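Local structure of sensor protein (Vibrio cholerae, 3BY9) at residues N10-Q15 with I239-P244; D17-H22 with S153-G158; S163-A168 with M177-A182; V167-H172 with T251-S256; L213-D218 with W226-K231. The protein senses C4-dicarboxylates such as succinate through the extracytoplasmic sensor domain described here, probably controlling autophosphorylation of the histidine kinase DctB in a two-component system. One frame throughout, in Å; residues are numbered along the deposited sequence.

Contact 1 of 5, residues N10-Q15 with I239-P244; sequences NEHQSQ and IVSSRP
Arg243 NH2 has two acceptors on one residue of helix 5-27: it donates to Gln13 OE1 at 2.9 Å and, weakly, to the backbone Gln13 O at 3.4 Å. The stronger bond is bent, with an N-H...O angle of 147°, and the donor stands above the carbonyl plane of the amide. Both chains curl to reach this position: Gln13 folds back at chi2 (-58°), and Arg243 is bent at chi2 and chi3. The other end of the amide serves two waters. Gln13 NE2 donates to water 1, which lies 2.7 Å from Ser241 OG, and to water 2, which also accepts from Arg243 NE at 2.7 Å. The amide thus joins two side chains that point from the strand toward the helix. Toward the start of the strand segment, His12 NE2 makes a weak but nearly straight bond of 3.4 Å to Ile239 O, which lies at the edge of the imidazole, near its plane. The Arg243 charge has a second partner in Asp17, one helical turn onward. The axes approach to 8.7 Å at 36°, a long N-terminal helix laid along the antiparallel sheet, as in the membrane-proximal PAS-like domain of DctB-type sensors.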
# COMPACT_ATOMS: atom_id res chain seq x y z
N ASN A 10 -4.43 -23.67 -14.35
CA ASN A 10 -5.51 -23.98 -13.41
C ASN A 10 -5.02 -23.81 -11.99
O ASN A 10 -5.75 -23.28 -11.14
CB ASN A 10 -6.01 -25.41 -13.64
CG ASN A 10 -6.76 -25.56 -14.97
OD1 ASN A 10 -7.12 -24.57 -15.62
ND2 ASN A 10 -7.00 -26.80 -15.37
N GLU A 11 -3.80 -24.27 -11.72
CA GLU A 11 -3.21 -24.15 -10.38
C GLU A 11 -2.99 -22.68 -10.06
O GLU A 11 -3.19 -22.24 -8.93
CB GLU A 11 -1.87 -24.90 -10.32
CG GLU A 11 -1.10 -24.73 -8.98
CD GLU A 11 -1.92 -25.10 -7.71
OE1 GLU A 11 -2.98 -25.77 -7.76
OE2 GLU A 11 -1.47 -24.71 -6.61
N HIS A 12 -2.59 -21.90 -11.06
CA HIS A 12 -2.41 -20.47 -10.83
C HIS A 12 -3.71 -19.87 -10.31
O HIS A 12 -3.71 -18.99 -9.44
CB HIS A 12 -2.10 -19.76 -12.13
CG HIS A 12 -0.65 -19.68 -12.50
ND1 HIS A 12 0.39 -20.31 -11.82
CD2 HIS A 12 -0.07 -19.00 -13.52
CE1 HIS A 12 1.53 -19.99 -12.41
NE2 HIS A 12 1.28 -19.20 -13.43
N GLN A 13 -4.84 -20.27 -10.91
CA GLN A 13 -6.13 -19.72 -10.47
C GLN A 13 -6.37 -20.02 -9.00
O GLN A 13 -6.90 -19.19 -8.26
CB GLN A 13 -7.29 -20.25 -11.32
CG GLN A 13 -7.34 -19.61 -12.72
CD GLN A 13 -7.47 -18.10 -12.64
OE1 GLN A 13 -8.44 -17.60 -12.06
NE2 GLN A 13 -6.52 -17.37 -13.20
N SER A 14 -5.99 -21.22 -8.55
CA SER A 14 -6.18 -21.57 -7.16
C SER A 14 -5.22 -20.79 -6.26
O SER A 14 -5.58 -20.39 -5.13
CB SER A 14 -5.98 -23.07 -6.98
OG SER A 14 -7.08 -23.77 -7.54
N GLN A 15 -3.99 -20.59 -6.72
CA GLN A 15 -3.04 -19.81 -5.94
C GLN A 15 -3.54 -18.39 -5.79
O GLN A 15 -3.43 -17.82 -4.70
CB GLN A 15 -1.68 -19.76 -6.60
CG GLN A 15 -0.99 -21.13 -6.63
CD GLN A 15 0.36 -20.99 -7.31
OE1 GLN A 15 1.35 -20.55 -6.70
NE2 GLN A 15 0.40 -21.32 -8.57
N ILE A 239 5.35 -17.95 -17.31
CA ILE A 239 3.91 -18.06 -17.60
C ILE A 239 3.29 -17.23 -16.42
O ILE A 239 3.58 -17.48 -15.27
CB ILE A 239 3.43 -19.51 -17.54
CG1 ILE A 239 4.07 -20.27 -18.73
CG2 ILE A 239 1.83 -19.58 -17.63
CD1 ILE A 239 3.98 -21.78 -18.59
N VAL A 240 2.41 -16.27 -16.73
CA VAL A 240 1.93 -15.35 -15.69
C VAL A 240 0.42 -15.24 -15.65
O VAL A 240 -0.19 -15.04 -16.71
CB VAL A 240 2.47 -13.92 -15.97
CG1 VAL A 240 2.11 -13.00 -14.84
CG2 VAL A 240 4.01 -13.94 -16.09
N SER A 241 -0.18 -15.46 -14.48
CA SER A 241 -1.63 -15.30 -14.36
C SER A 241 -1.87 -14.10 -13.47
O SER A 241 -1.18 -13.91 -12.47
CB SER A 241 -2.28 -16.55 -13.77
OG SER A 241 -2.08 -17.60 -14.73
N SER A 242 -2.90 -13.30 -13.80
CA SER A 242 -3.09 -12.06 -13.05
C SER A 242 -4.51 -11.89 -12.61
O SER A 242 -5.45 -12.34 -13.30
CB SER A 242 -2.70 -10.84 -13.92
OG SER A 242 -1.33 -10.96 -14.31
N ARG A 243 -4.66 -11.26 -11.46
CA ARG A 243 -5.98 -11.01 -10.83
C ARG A 243 -6.04 -9.56 -10.34
O ARG A 243 -5.40 -9.16 -9.37
CB ARG A 243 -6.18 -11.98 -9.63
CG ARG A 243 -7.57 -11.95 -8.95
CD ARG A 243 -8.61 -12.64 -9.79
NE ARG A 243 -8.33 -14.07 -10.01
CZ ARG A 243 -8.47 -15.05 -9.12
NH1 ARG A 243 -8.86 -14.82 -7.86
NH2 ARG A 243 -8.29 -16.32 -9.51
N PRO A 244 -6.87 -8.73 -11.00
CA PRO A 244 -6.90 -7.36 -10.49
C PRO A 244 -7.75 -7.32 -9.23
O PRO A 244 -8.65 -8.17 -9.05
CB PRO A 244 -7.54 -6.56 -11.65
CG PRO A 244 -8.31 -7.58 -12.43
CD PRO A 244 -7.51 -8.86 -12.32
O HOH W 1 -4.47 -18.94 -14.63
O HOH W 2 -7.24 -14.48 -12.48

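Contact 2 of 5, residues D17-H22 with S153-G158; sequences DRFSSH and SAIEQG
His22 donates from NE2 to Ala154 O at 2.9 Å, and this bond carries the polar part of the contact between helix 5-27 and the short helix 153-157. The N-H...O angle is 162° and the oxygen lies at the edge of the imidazole, in its plane; seen from the carbonyl, the donor is tilted from the plane. The ring gets there because CG is anti to the backbone N (chi1 173°), which carries the imidazole out from the helix to the carbonyl. Gly158, with no side chain, brings its CA to 3.6 Å from His22 NE2. One turn earlier, Phe19 CG is likewise anti to its backbone N, and its ring also reaches across. Its CE1 lies 3.4 Å from Ile155 O, which sits at the ring edge and also accepts from Gly158 N at 2.9 Å. Phe19 CZ meets Ile155 CG2 at 4.1 Å, the two side chains crossing at about a right angle. The short helix runs nearly antiparallel to the long one, at 167°. Beyond the two segments, Phe19 packs against Phe166 and Ile252 of the sheet and edge-to-face with Trp159. Ile155 touches Ile23 and Thr26 of helix 5-27, and both Ile155 and Glu156 touch Met177, so helix 153-157 meets the long helix and the loop after strand 175-176.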
# COMPACT_ATOMS: atom_id res chain seq x y z
N ASP A 17 -6.62 -17.38 -5.92
CA ASP A 17 -7.79 -17.38 -5.02
C ASP A 17 -7.33 -17.38 -3.55
O ASP A 17 -7.80 -16.57 -2.74
CB ASP A 17 -8.65 -18.64 -5.23
CG ASP A 17 -9.49 -18.62 -6.48
OD1 ASP A 17 -9.61 -17.57 -7.16
OD2 ASP A 17 -10.08 -19.71 -6.77
N ARG A 18 -6.38 -18.26 -3.23
CA ARG A 18 -5.89 -18.37 -1.86
C ARG A 18 -5.15 -17.10 -1.40
O ARG A 18 -5.35 -16.61 -0.28
CB ARG A 18 -4.93 -19.56 -1.71
CG ARG A 18 -5.58 -20.94 -1.79
CD ARG A 18 -4.59 -22.05 -1.35
NE ARG A 18 -3.45 -22.23 -2.25
CZ ARG A 18 -3.47 -23.00 -3.33
NH1 ARG A 18 -4.57 -23.66 -3.65
NH2 ARG A 18 -2.40 -23.12 -4.10
N PHE A 19 -4.31 -16.55 -2.26
CA PHE A 19 -3.58 -15.35 -1.86
C PHE A 19 -4.48 -14.13 -1.78
O PHE A 19 -4.31 -13.30 -0.89
CB PHE A 19 -2.39 -15.11 -2.81
CG PHE A 19 -1.35 -14.18 -2.24
CD1 PHE A 19 -0.81 -14.41 -0.97
CD2 PHE A 19 -0.88 -13.10 -2.98
CE1 PHE A 19 0.19 -13.54 -0.45
CE2 PHE A 19 0.11 -12.24 -2.47
CZ PHE A 19 0.63 -12.47 -1.21
N SER A 20 -5.38 -13.98 -2.75
CA SER A 20 -6.28 -12.83 -2.73
C SER A 20 -7.08 -12.89 -1.43
O SER A 20 -7.31 -11.87 -0.76
CB SER A 20 -7.24 -12.87 -3.94
OG SER A 20 -8.34 -12.01 -3.69
N SER A 21 -7.49 -14.10 -1.07
CA SER A 21 -8.24 -14.30 0.16
C SER A 21 -7.44 -13.84 1.37
O SER A 21 -7.97 -13.15 2.25
CB SER A 21 -8.65 -15.77 0.33
OG SER A 21 -9.72 -16.11 -0.54
N HIS A 22 -6.16 -14.24 1.42
CA HIS A 22 -5.26 -13.88 2.49
C HIS A 22 -5.13 -12.36 2.57
O HIS A 22 -5.10 -11.76 3.67
CB HIS A 22 -3.88 -14.50 2.26
CG HIS A 22 -2.84 -14.04 3.23
ND1 HIS A 22 -2.89 -14.34 4.58
CD2 HIS A 22 -1.74 -13.27 3.06
CE1 HIS A 22 -1.86 -13.79 5.19
NE2 HIS A 22 -1.15 -13.13 4.29
N SER A 153 4.39 -6.77 5.80
CA SER A 153 4.98 -8.10 6.04
C SER A 153 4.02 -9.25 6.15
O SER A 153 4.28 -10.31 5.58
CB SER A 153 5.84 -8.08 7.31
OG SER A 153 6.88 -7.13 7.15
N ALA A 154 2.92 -9.10 6.87
CA ALA A 154 2.03 -10.24 7.00
C ALA A 154 1.45 -10.65 5.63
O ALA A 154 1.19 -11.83 5.39
CB ALA A 154 0.90 -9.95 8.03
N ILE A 155 1.26 -9.68 4.73
CA ILE A 155 0.76 -10.03 3.39
C ILE A 155 1.87 -10.77 2.64
O ILE A 155 1.68 -11.89 2.18
CB ILE A 155 0.34 -8.79 2.57
CG1 ILE A 155 -0.98 -8.21 3.12
CG2 ILE A 155 0.13 -9.16 1.07
CD1 ILE A 155 -1.51 -7.01 2.28
N GLU A 156 3.04 -10.15 2.50
CA GLU A 156 4.11 -10.80 1.76
C GLU A 156 4.50 -12.15 2.33
O GLU A 156 4.86 -13.06 1.59
CB GLU A 156 5.33 -9.89 1.65
CG GLU A 156 5.08 -8.70 0.72
CD GLU A 156 6.29 -7.80 0.49
OE1 GLU A 156 7.10 -7.58 1.44
OE2 GLU A 156 6.45 -7.27 -0.62
N GLN A 157 4.43 -12.28 3.66
CA GLN A 157 4.79 -13.54 4.31
C GLN A 157 3.79 -14.67 4.04
O GLN A 157 4.10 -15.85 4.27
CB GLN A 157 4.96 -13.31 5.82
CG GLN A 157 6.41 -12.98 6.27
CD GLN A 157 7.09 -11.83 5.50
OE1 GLN A 157 7.28 -11.90 4.28
NE2 GLN A 157 7.50 -10.79 6.23
N GLY A 158 2.61 -14.31 3.56
CA GLY A 158 1.58 -15.28 3.22
C GLY A 158 1.87 -16.01 1.91
O GLY A 158 1.17 -16.97 1.56

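Contact 3 of 5, residues S163-A168 with M177-A182; sequences SSYFVA and MSSQPA
An antiparallel pairing with a turn at its end lines the outer strand of the four-stranded sheet: Ser178 lies beside Val167 as a non-hydrogen-bonded pair and Met177 beside Ala168 as a hydrogen-bonded pair. Ala168 N donates to Met177 O at 2.9 Å. Two residues along, Ser179 N donates to Phe166 O at 3.1 Å, and the serine side chain then supplies what the departing backbone does not: Ser179 OG accepts from Phe166 N at 3.0 Å with an N-H...O angle of 158°. A chi1 of 59° sets this hydroxyl between its own backbone N and carbonyl carbon, facing the strand. Both backbone polar atoms of Phe166 are therefore held by one serine. The Phe166 ring lies under the returning chain, with Ser178 CA 4.1 Å from its centroid and 23° off the normal, a CH-pi contact offset toward the rim. On the same side of the strand, Ala168 CB touches Met177 CE (selenomethionine in the crystal) at 3.7 Å, after a bend at chi3. Ser178 OG accepts from Gln180 N at 2.9 Å, closing an ST turn, while Glu156 of helix 153-157 receives Ser178 N. The arrangement is an antiparallel hairpin on the outermost strand 165-169, and here an ST turn at Ser178 follows where the returning chain departs.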
# COMPACT_ATOMS: atom_id res chain seq x y z
N SER A 163 7.89 -22.64 -5.74
CA SER A 163 8.01 -22.96 -7.15
C SER A 163 7.43 -21.87 -8.07
O SER A 163 7.50 -22.00 -9.28
CB SER A 163 7.28 -24.32 -7.45
OG SER A 163 5.92 -24.25 -7.08
N SER A 164 6.93 -20.78 -7.47
CA SER A 164 6.34 -19.68 -8.25
C SER A 164 6.53 -18.40 -7.42
O SER A 164 6.83 -18.47 -6.22
CB SER A 164 4.85 -19.93 -8.49
OG SER A 164 4.13 -20.04 -7.27
N TYR A 165 6.36 -17.26 -8.07
CA TYR A 165 6.58 -15.98 -7.42
C TYR A 165 5.37 -15.13 -7.58
O TYR A 165 4.53 -15.38 -8.45
CB TYR A 165 7.74 -15.23 -8.12
CG TYR A 165 9.04 -16.01 -8.17
CD1 TYR A 165 10.00 -15.87 -7.14
CD2 TYR A 165 9.22 -16.99 -9.15
CE1 TYR A 165 11.15 -16.71 -7.09
CE2 TYR A 165 10.35 -17.86 -9.08
CZ TYR A 165 11.28 -17.69 -8.04
OH TYR A 165 12.32 -18.58 -7.97
N PHE A 166 5.25 -14.12 -6.71
CA PHE A 166 4.13 -13.20 -6.97
C PHE A 166 4.64 -11.77 -6.98
O PHE A 166 5.69 -11.45 -6.41
CB PHE A 166 3.01 -13.31 -5.90
CG PHE A 166 3.20 -12.36 -4.74
CD1 PHE A 166 2.67 -11.09 -4.78
CD2 PHE A 166 3.98 -12.74 -3.64
CE1 PHE A 166 2.90 -10.18 -3.73
CE2 PHE A 166 4.22 -11.84 -2.59
CZ PHE A 166 3.66 -10.55 -2.64
N VAL A 167 3.91 -10.91 -7.69
CA VAL A 167 4.20 -9.48 -7.56
C VAL A 167 2.80 -8.82 -7.46
O VAL A 167 1.82 -9.42 -7.91
CB VAL A 167 4.88 -8.81 -8.78
CG1 VAL A 167 6.34 -9.35 -8.89
CG2 VAL A 167 4.11 -9.10 -10.11
N ALA A 168 2.75 -7.63 -6.85
CA ALA A 168 1.51 -6.83 -6.81
C ALA A 168 1.92 -5.58 -7.53
O ALA A 168 2.85 -4.89 -7.10
CB ALA A 168 1.10 -6.51 -5.37
N MSE A 177 4.72 -4.92 -4.11
CA MSE A 177 4.94 -6.06 -3.18
C MSE A 177 5.47 -7.19 -4.03
O MSE A 177 5.14 -7.28 -5.19
CB MSE A 177 3.64 -6.51 -2.48
CG MSE A 177 3.22 -5.49 -1.46
SE MSE A 177 1.68 -6.09 -0.45
CE MSE A 177 0.37 -5.99 -1.74
N SER A 178 6.27 -8.07 -3.45
CA SER A 178 6.76 -9.18 -4.27
C SER A 178 7.39 -10.24 -3.36
O SER A 178 7.84 -9.92 -2.27
CB SER A 178 7.86 -8.68 -5.17
OG SER A 178 8.36 -9.76 -5.97
N SER A 179 7.40 -11.50 -3.82
CA SER A 179 8.14 -12.52 -3.08
C SER A 179 9.63 -12.44 -3.47
O SER A 179 10.45 -13.16 -2.89
CB SER A 179 7.54 -13.91 -3.36
OG SER A 179 7.58 -14.28 -4.76
N GLN A 180 10.00 -11.61 -4.45
CA GLN A 180 11.42 -11.41 -4.83
C GLN A 180 11.65 -9.91 -4.53
O GLN A 180 11.32 -9.02 -5.31
CB GLN A 180 11.67 -11.78 -6.30
CG GLN A 180 12.98 -11.25 -6.92
CD GLN A 180 14.23 -11.44 -6.06
OE1 GLN A 180 14.42 -10.76 -5.05
NE2 GLN A 180 15.10 -12.35 -6.47
N PRO A 181 12.22 -9.61 -3.37
CA PRO A 181 12.44 -8.20 -2.98
C PRO A 181 13.28 -7.34 -3.90
O PRO A 181 13.16 -6.11 -3.89
CB PRO A 181 13.06 -8.31 -1.57
CG PRO A 181 12.52 -9.63 -1.07
CD PRO A 181 12.59 -10.54 -2.29
N ALA A 182 14.13 -7.98 -4.70
CA ALA A 182 14.96 -7.23 -5.62
C ALA A 182 14.12 -6.53 -6.69
O ALA A 182 14.58 -5.58 -7.32
CB ALA A 182 15.95 -8.17 -6.30

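Contact 4 of 5, residues V167-H172 with T251-S256; sequences VATDDH and TIRVLS
Strands 167-169 and 251-256 run antiparallel, their axes 4.8 Å apart at 148°, as neighbours in the four-stranded antiparallel sheet of the membrane-proximal PAS-like domain. Val167 with Arg253 and Thr169 with Thr251 are hydrogen-bonded pairs that flank the non-hydrogen-bonded pair of Ala168 and Ile252. Each hydrogen-bonded pair makes two backbone bonds, for example Arg253 N to Val167 O at 2.9 Å. Val167, Thr169, Thr251 and Arg253 share one face of the sheet, while on the other Ile252 reaches Ile23 of helix 5-27. Arg253 runs extended from CG to NE across Thr169, and NE donates to Thr169 OG1 at 3.0 Å with an almost straight angle of 168°, the oxygen near the guanidinium plane. A chi1 of 50° turns that hydroxyl toward the arginine. Thr251 CG2 covers one guanidinium face, 3.9 Å above its centre. Leu219 O takes a bond from Arg253 NH2, so the group is fixed from more than one direction. Val167 CG2 packs at 3.8 Å against Arg253 CB, where the arginine chain leaves the strand. At the far end of the pairing, water 3 donates to Thr169 O at 3.1 Å and lies 3.0 Å from Thr251 OG1.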
# COMPACT_ATOMS: atom_id res chain seq x y z
N VAL A 167 3.91 -10.91 -7.69
CA VAL A 167 4.20 -9.48 -7.56
C VAL A 167 2.80 -8.82 -7.46
O VAL A 167 1.82 -9.42 -7.91
CB VAL A 167 4.88 -8.81 -8.78
CG1 VAL A 167 6.34 -9.35 -8.89
CG2 VAL A 167 4.11 -9.10 -10.11
N ALA A 168 2.75 -7.63 -6.85
CA ALA A 168 1.51 -6.83 -6.81
C ALA A 168 1.92 -5.58 -7.53
O ALA A 168 2.85 -4.89 -7.10
CB ALA A 168 1.10 -6.51 -5.37
N THR A 169 1.26 -5.28 -8.65
CA THR A 169 1.65 -4.11 -9.46
C THR A 169 0.61 -2.98 -9.45
O THR A 169 -0.58 -3.24 -9.36
CB THR A 169 1.84 -4.52 -10.94
OG1 THR A 169 0.67 -5.26 -11.36
CG2 THR A 169 3.07 -5.42 -11.11
N ASP A 170 1.10 -1.74 -9.56
CA ASP A 170 0.18 -0.61 -9.60
C ASP A 170 -0.17 -0.34 -11.07
O ASP A 170 0.17 -1.12 -11.97
CB ASP A 170 0.80 0.63 -8.93
CG ASP A 170 1.96 1.24 -9.71
OD1 ASP A 170 2.21 0.91 -10.89
OD2 ASP A 170 2.64 2.11 -9.12
N ASP A 171 -0.85 0.79 -11.31
CA ASP A 171 -1.25 1.09 -12.69
C ASP A 171 -0.16 1.30 -13.75
O ASP A 171 -0.46 1.18 -14.95
CB ASP A 171 -2.21 2.28 -12.69
CG ASP A 171 -3.52 1.95 -12.03
OD1 ASP A 171 -3.91 0.76 -12.02
OD2 ASP A 171 -4.17 2.90 -11.52
N HIS A 172 1.07 1.65 -13.34
CA HIS A 172 2.21 1.81 -14.26
C HIS A 172 3.05 0.54 -14.28
O HIS A 172 4.18 0.52 -14.80
CB HIS A 172 3.14 2.95 -13.80
CG HIS A 172 2.56 4.31 -13.98
ND1 HIS A 172 2.40 4.89 -15.22
CD2 HIS A 172 2.10 5.20 -13.08
CE1 HIS A 172 1.87 6.09 -15.08
NE2 HIS A 172 1.67 6.30 -13.79
N THR A 251 -2.84 -5.13 -8.87
CA THR A 251 -3.12 -6.39 -9.57
C THR A 251 -2.13 -7.41 -8.99
O THR A 251 -0.94 -7.14 -8.93
CB THR A 251 -2.89 -6.26 -11.11
OG1 THR A 251 -3.85 -5.32 -11.66
CG2 THR A 251 -3.12 -7.63 -11.83
N ILE A 252 -2.64 -8.57 -8.59
CA ILE A 252 -1.79 -9.64 -8.04
C ILE A 252 -1.42 -10.55 -9.22
O ILE A 252 -2.27 -10.89 -10.04
CB ILE A 252 -2.55 -10.48 -7.01
CG1 ILE A 252 -3.19 -9.56 -5.96
CG2 ILE A 252 -1.62 -11.50 -6.37
CD1 ILE A 252 -4.16 -10.30 -5.08
N ARG A 253 -0.15 -10.96 -9.30
CA ARG A 253 0.26 -11.81 -10.40
C ARG A 253 1.12 -12.93 -9.92
O ARG A 253 1.98 -12.70 -9.06
CB ARG A 253 1.09 -10.95 -11.38
CG ARG A 253 0.34 -9.63 -11.76
CD ARG A 253 1.14 -8.86 -12.82
NE ARG A 253 0.60 -7.55 -13.23
CZ ARG A 253 -0.08 -7.38 -14.36
NH1 ARG A 253 -0.36 -8.43 -15.14
NH2 ARG A 253 -0.34 -6.16 -14.80
N VAL A 254 0.87 -14.13 -10.44
CA VAL A 254 1.70 -15.28 -10.05
C VAL A 254 2.53 -15.63 -11.30
O VAL A 254 2.02 -15.68 -12.43
CB VAL A 254 0.83 -16.46 -9.55
CG1 VAL A 254 -0.27 -16.84 -10.55
CG2 VAL A 254 1.72 -17.72 -9.32
N LEU A 255 3.84 -15.82 -11.08
CA LEU A 255 4.78 -16.08 -12.17
C LEU A 255 5.45 -17.43 -11.98
O LEU A 255 5.95 -17.71 -10.89
CB LEU A 255 5.92 -15.07 -12.16
CG LEU A 255 5.70 -13.64 -12.63
CD1 LEU A 255 4.70 -13.00 -11.69
CD2 LEU A 255 7.01 -12.85 -12.57
N SER A 256 5.41 -18.26 -13.02
CA SER A 256 6.07 -19.59 -13.01
C SER A 256 7.04 -19.63 -14.18
O SER A 256 6.69 -19.28 -15.31
CB SER A 256 5.03 -20.73 -13.20
OG SER A 256 4.22 -20.92 -12.05
O HOH W 3 -3.13 -2.51 -11.02

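Contact 5 of 5, residues L213-D218 with W226-K231; sequences LGWQGD and WRKPEK
Gln216 and Arg227 form a single antiparallel bridge between two loop segments: Gln216 N donates to Arg227 O at 2.7 Å, and Arg227 N returns a bond to Gln216 O at 2.9 Å. Beside this bridge the Trp215 indole is covered on opposite faces. Over one, Trp226 CE3 approaches Trp215 CE3 to 3.4 Å, the six-membered rings inclined obliquely at 47°, and Trp226 CB makes a CH-pi contact with the five-membered ring. Over the other lies Lys228 CE, 3.8 Å from the centroid of the five-membered ring; bends at chi2 and chi4 swing the chain back over it and put NZ 4.8 Å from that centroid, a cation-pi contact. Lys228 NZ also donates to water 4, which bonds to Leu213 O, and forms a salt bridge with Asp236. The indole is held between an aliphatic and an aromatic partner, with NE1 tied to Asp236 O. The lysine charge meets a carboxylate, a water and an aromatic face, which probably favours its protonated form.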
# COMPACT_ATOMS: atom_id res chain seq x y z
N LEU A 213 12.34 -3.82 -15.32
CA LEU A 213 12.74 -5.24 -15.31
C LEU A 213 12.87 -5.74 -16.75
O LEU A 213 13.37 -6.85 -17.00
CB LEU A 213 11.72 -6.09 -14.55
CG LEU A 213 11.68 -5.74 -13.05
CD1 LEU A 213 10.49 -6.42 -12.39
CD2 LEU A 213 12.98 -6.15 -12.35
N GLY A 214 12.33 -4.95 -17.68
CA GLY A 214 12.49 -5.24 -19.10
C GLY A 214 11.74 -6.38 -19.70
O GLY A 214 12.14 -6.88 -20.75
N TRP A 215 10.64 -6.81 -19.07
CA TRP A 215 9.88 -7.93 -19.64
C TRP A 215 8.93 -7.40 -20.71
O TRP A 215 8.54 -6.23 -20.66
CB TRP A 215 9.03 -8.63 -18.56
CG TRP A 215 9.75 -9.74 -17.81
CD1 TRP A 215 10.34 -10.84 -18.35
CD2 TRP A 215 9.86 -9.88 -16.38
NE1 TRP A 215 10.81 -11.67 -17.35
CE2 TRP A 215 10.52 -11.10 -16.13
CE3 TRP A 215 9.44 -9.09 -15.30
CZ2 TRP A 215 10.79 -11.56 -14.83
CZ3 TRP A 215 9.70 -9.55 -14.00
CH2 TRP A 215 10.37 -10.77 -13.79
N GLN A 216 8.57 -8.27 -21.63
CA GLN A 216 7.63 -7.91 -22.69
C GLN A 216 6.53 -8.91 -22.61
O GLN A 216 6.77 -10.08 -22.30
CB GLN A 216 8.34 -7.99 -24.06
CG GLN A 216 9.48 -6.97 -24.10
CD GLN A 216 10.31 -6.99 -25.38
OE1 GLN A 216 11.19 -6.14 -25.55
NE2 GLN A 216 10.05 -7.95 -26.27
N GLY A 217 5.31 -8.45 -22.91
CA GLY A 217 4.15 -9.33 -22.85
C GLY A 217 2.88 -8.54 -22.65
O GLY A 217 2.94 -7.33 -22.45
N ASP A 218 1.75 -9.22 -22.72
CA ASP A 218 0.45 -8.56 -22.52
C ASP A 218 0.18 -8.43 -21.03
O ASP A 218 -0.27 -9.39 -20.38
CB ASP A 218 -0.68 -9.36 -23.16
CG ASP A 218 -2.02 -8.63 -23.04
OD1 ASP A 218 -2.05 -7.57 -22.39
OD2 ASP A 218 -3.02 -9.12 -23.62
N TRP A 226 5.60 -13.57 -20.03
CA TRP A 226 6.51 -12.42 -19.96
C TRP A 226 7.84 -12.95 -20.49
O TRP A 226 8.31 -13.98 -20.03
CB TRP A 226 6.70 -11.97 -18.52
CG TRP A 226 5.50 -11.26 -17.94
CD1 TRP A 226 4.26 -11.09 -18.51
CD2 TRP A 226 5.42 -10.66 -16.63
NE1 TRP A 226 3.41 -10.43 -17.63
CE2 TRP A 226 4.10 -10.16 -16.48
CE3 TRP A 226 6.34 -10.52 -15.58
CZ2 TRP A 226 3.67 -9.52 -15.30
CZ3 TRP A 226 5.91 -9.88 -14.38
CH2 TRP A 226 4.58 -9.39 -14.27
N ARG A 227 8.42 -12.25 -21.45
CA ARG A 227 9.69 -12.70 -22.02
C ARG A 227 10.64 -11.54 -22.17
O ARG A 227 10.27 -10.39 -22.01
CB ARG A 227 9.47 -13.35 -23.39
CG ARG A 227 9.33 -12.40 -24.56
CD ARG A 227 9.08 -13.20 -25.84
NE ARG A 227 7.83 -13.95 -25.71
CZ ARG A 227 7.71 -15.18 -25.20
NH1 ARG A 227 8.78 -15.84 -24.77
NH2 ARG A 227 6.50 -15.72 -25.07
N LYS A 228 11.92 -11.87 -22.41
CA LYS A 228 12.92 -10.83 -22.62
C LYS A 228 13.13 -10.73 -24.14
O LYS A 228 12.82 -11.66 -24.88
CB LYS A 228 14.26 -11.20 -21.92
CG LYS A 228 14.13 -11.19 -20.39
CD LYS A 228 13.98 -9.78 -19.90
CE LYS A 228 13.75 -9.73 -18.42
NZ LYS A 228 14.99 -10.28 -17.75
N PRO A 229 13.64 -9.58 -24.59
CA PRO A 229 13.90 -9.36 -26.02
C PRO A 229 14.62 -10.56 -26.60
O PRO A 229 15.52 -11.10 -25.97
CB PRO A 229 14.76 -8.09 -26.01
CG PRO A 229 14.22 -7.32 -24.83
CD PRO A 229 14.10 -8.44 -23.78
N GLU A 230 14.22 -10.99 -27.79
CA GLU A 230 14.85 -12.14 -28.42
C GLU A 230 16.34 -11.91 -28.52
O GLU A 230 16.79 -10.81 -28.81
CB GLU A 230 14.29 -12.43 -29.81
CG GLU A 230 15.00 -13.61 -30.47
CD GLU A 230 14.64 -13.79 -31.94
OE1 GLU A 230 15.37 -14.54 -32.63
OE2 GLU A 230 13.64 -13.20 -32.40
N LYS A 231 17.10 -12.98 -28.29
CA LYS A 231 18.55 -12.93 -28.34
C LYS A 231 19.21 -12.14 -27.20
O LYS A 231 20.42 -11.89 -27.23
CB LYS A 231 19.03 -12.39 -29.69
CG LYS A 231 20.41 -12.93 -30.09
CD LYS A 231 20.52 -14.44 -29.82
CE LYS A 231 19.38 -15.22 -30.47
NZ LYS A 231 19.31 -16.63 -29.99
O HOH W 4 14.59 -8.51 -15.40
O HOH W 5 0.45 -10.30 -17.88

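From the N terminus, helix 5-27 enters contact 1 first and contact 2 about two turns later, with Asp17 and Arg243 joined by a salt bridge between them. Contact 2 closes at helix 153-157, before contacts 3 and 4 open. These two share Val167 and Ala168: contact 3 closes a short loop on one side of strand 165-169, contact 4 a long one to strand 250-257 on the other. Contact 5 falls within that long loop. Contact 1, closing at strand 238-245, encloses contacts 2, 3 and 5 but crosses contact 4. Together they tie the long helix, the short helix and the loops to one sheet, with Trp226 packing on Val240, Arg253 and Leu255.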